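PDB 5KOL: inactive PncC family protein from Escherichia coli O157:H7, which belongs to the CinA family but apparently lacks nicotinamide-nucleotide (NMN) amidohydrolase activity, its actual role being unknown. Local coordinates for residues A[34-39]-A[59-64]. Residues are numbered along the deposited sequence; the frame is centred on the assembly and turned at random.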
loop_
_atom_site.group_PDB
_atom_site.type_symbol
_atom_site.label_atom_id
_atom_site.label_comp_id
_atom_site.label_asym_id
_atom_site.label_seq_id
_atom_site.Cartn_x
_atom_site.Cartn_y
_atom_site.Cartn_z
ATOM N N LEU A 34 19.020 5.566 7.291
ATOM C CA LEU A 34 18.222 4.364 7.504
ATOM C C LEU A 34 17.089 4.299 6.488
ATOM O O LEU A 34 16.536 5.333 6.094
ATOM C CB LEU A 34 17.655 4.328 8.926
ATOM C CG LEU A 34 18.643 4.249 10.087
ATOM C CD1 LEU A 34 17.894 4.369 11.402
ATOM C CD2 LEU A 34 19.453 2.951 10.042
ATOM N N ARG A 35 16.747 3.082 6.060
ATOM C CA ARG A 35 15.696 2.860 5.077
ATOM C C ARG A 35 14.493 2.176 5.730
ATOM O O ARG A 35 14.639 1.156 6.409
ATOM C CB ARG A 35 16.208 2.037 3.890
ATOM C CG ARG A 35 15.155 1.864 2.811
ATOM C CD ARG A 35 15.724 2.001 1.389
ATOM N NE ARG A 35 16.399 3.283 1.201
ATOM C CZ ARG A 35 15.952 4.273 0.425
ATOM N NH1 ARG A 35 14.811 4.156 -0.251
ATOM N NH2 ARG A 35 16.647 5.400 0.321
ATOM N N LEU A 36 13.317 2.758 5.544
ATOM C CA LEU A 36 12.084 2.324 6.191
ATOM C C LEU A 36 11.244 1.495 5.227
ATOM O O LEU A 36 11.245 1.731 4.017
ATOM C CB LEU A 36 11.275 3.543 6.663
ATOM C CG LEU A 36 9.879 3.357 7.264
ATOM C CD1 LEU A 36 10.000 2.796 8.700
ATOM C CD2 LEU A 36 9.123 4.712 7.246
ATOM N N THR A 37 10.537 0.507 5.775
ATOM C CA THR A 37 9.522 -0.238 5.049
ATOM C C THR A 37 8.326 -0.419 5.978
ATOM O O THR A 37 8.450 -0.305 7.199
ATOM C CB THR A 37 10.056 -1.598 4.562
ATOM O OG1 THR A 37 9.057 -2.266 3.763
ATOM C CG2 THR A 37 10.453 -2.473 5.760
ATOM N N THR A 38 7.161 -0.681 5.391
ATOM C CA THR A 38 5.909 -0.763 6.144
ATOM C C THR A 38 5.101 -1.971 5.698
ATOM O O THR A 38 5.194 -2.411 4.549
ATOM C CB THR A 38 5.047 0.497 5.965
ATOM O OG1 THR A 38 4.719 0.657 4.572
ATOM C CG2 THR A 38 5.817 1.720 6.450
ATOM N N ALA A 39 4.299 -2.493 6.625
ATOM C CA ALA A 39 3.391 -3.603 6.380
ATOM C C ALA A 39 2.083 -3.271 7.076
ATOM O O ALA A 39 2.087 -2.951 8.265
ATOM C CB ALA A 39 3.970 -4.934 6.915
ATOM N N LYS A 59 14.392 9.283 -0.388
ATOM C CA LYS A 59 15.625 9.234 0.375
ATOM C C LYS A 59 15.532 8.327 1.593
ATOM O O LYS A 59 16.560 8.079 2.230
ATOM C CB LYS A 59 16.032 10.648 0.803
ATOM C CG LYS A 59 16.516 11.505 -0.361
ATOM C CD LYS A 59 16.843 12.922 0.082
ATOM C CE LYS A 59 17.387 13.737 -1.085
ATOM N NZ LYS A 59 17.455 15.209 -0.801
ATOM N N PHE A 60 14.349 7.810 1.932
ATOM C CA PHE A 60 14.277 6.924 3.091
ATOM C C PHE A 60 13.219 5.834 2.982
ATOM O O PHE A 60 13.195 4.933 3.828
ATOM C CB PHE A 60 14.033 7.729 4.377
ATOM C CG PHE A 60 12.647 8.319 4.478
ATOM C CD1 PHE A 60 12.332 9.493 3.825
ATOM C CD2 PHE A 60 11.670 7.706 5.246
ATOM C CE1 PHE A 60 11.068 10.037 3.923
ATOM C CE2 PHE A 60 10.401 8.247 5.342
ATOM C CZ PHE A 60 10.102 9.414 4.680
ATOM N N TYR A 61 12.349 5.880 1.966
ATOM C CA TYR A 61 11.225 4.944 1.902
ATOM C C TYR A 61 10.937 4.532 0.468
ATOM O O TYR A 61 10.736 5.390 -0.394
ATOM C CB TYR A 61 9.961 5.565 2.512
ATOM C CG TYR A 61 8.713 4.684 2.490
ATOM C CD1 TYR A 61 8.596 3.586 3.338
ATOM C CD2 TYR A 61 7.632 4.989 1.657
ATOM C CE1 TYR A 61 7.436 2.788 3.338
ATOM C CE2 TYR A 61 6.475 4.204 1.643
ATOM C CZ TYR A 61 6.387 3.109 2.493
ATOM O OH TYR A 61 5.246 2.347 2.499
ATOM N N GLY A 62 10.863 3.223 0.224
ATOM C CA GLY A 62 10.478 2.755 -1.092
ATOM C C GLY A 62 9.394 1.694 -1.111
ATOM O O GLY A 62 8.542 1.706 -2.001
ATOM N N ALA A 63 9.394 0.790 -0.133
ATOM C CA ALA A 63 8.613 -0.442 -0.194
ATOM C C ALA A 63 7.530 -0.448 0.869
ATOM O O ALA A 63 7.830 -0.432 2.074
ATOM C CB ALA A 63 9.523 -1.665 -0.028
ATOM N N GLY A 64 6.280 -0.535 0.446
ATOM C CA GLY A 64 5.159 -0.690 1.352
ATOM C C GLY A 64 4.338 -1.900 0.972
ATOM O O GLY A 64 4.076 -2.134 -0.208
HETATM O O HOH W 1 17.851 7.104 4.377
HETATM O O HOH W 2 11.653 0.732 1.712
#
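Leu36 N starts the pairing of these two parallel strands with a straight 2.8 Å hydrogen bond to Phe60 O. The next rung is different: Gly62 is skipped in the register (Leu36 lies nearest Tyr61, Thr37 nearest Ala63), and water 2 takes the place of a direct bond, donating to Leu36 O and accepting from Ala63 N at 2.9 Å, so both backbone groups are satisfied. Beyond the water, Ala63 O takes two donors, a weak bond from Thr38 N and a 2.8 Å bond from Thr37 OG1, which approaches from above the carbonyl plane. Thr37 can do this because its hydroxyl lies beside its own carbonyl carbon, opposite the backbone N (chi1 -176°).

On the face with Leu36, Tyr61 lies along the neighbouring strand and gives its hydroxyl proton to Thr38 OG1 at 2.7 Å. The threonine oxygen sits at the ring edge, while Leu36 CD2 packs on Tyr61 CD1 (4.1 Å) and meets the edge of Phe60; helices 18-31 and 46-52 cover this side. At the strand entry, Arg35 lays one guanidinium face over the Phe60 backbone, and its NH2 bonds to Pro58 O.

The neighbouring strands belong to one beta-alpha-beta unit, with helix 46-52 in their connection, and Gly64 carries the sheet into the second subunit. Where direct backbone pairing is incomplete, a water bridges the strands and the hydroxyls of Thr37 and Tyr61 each donate one bond across.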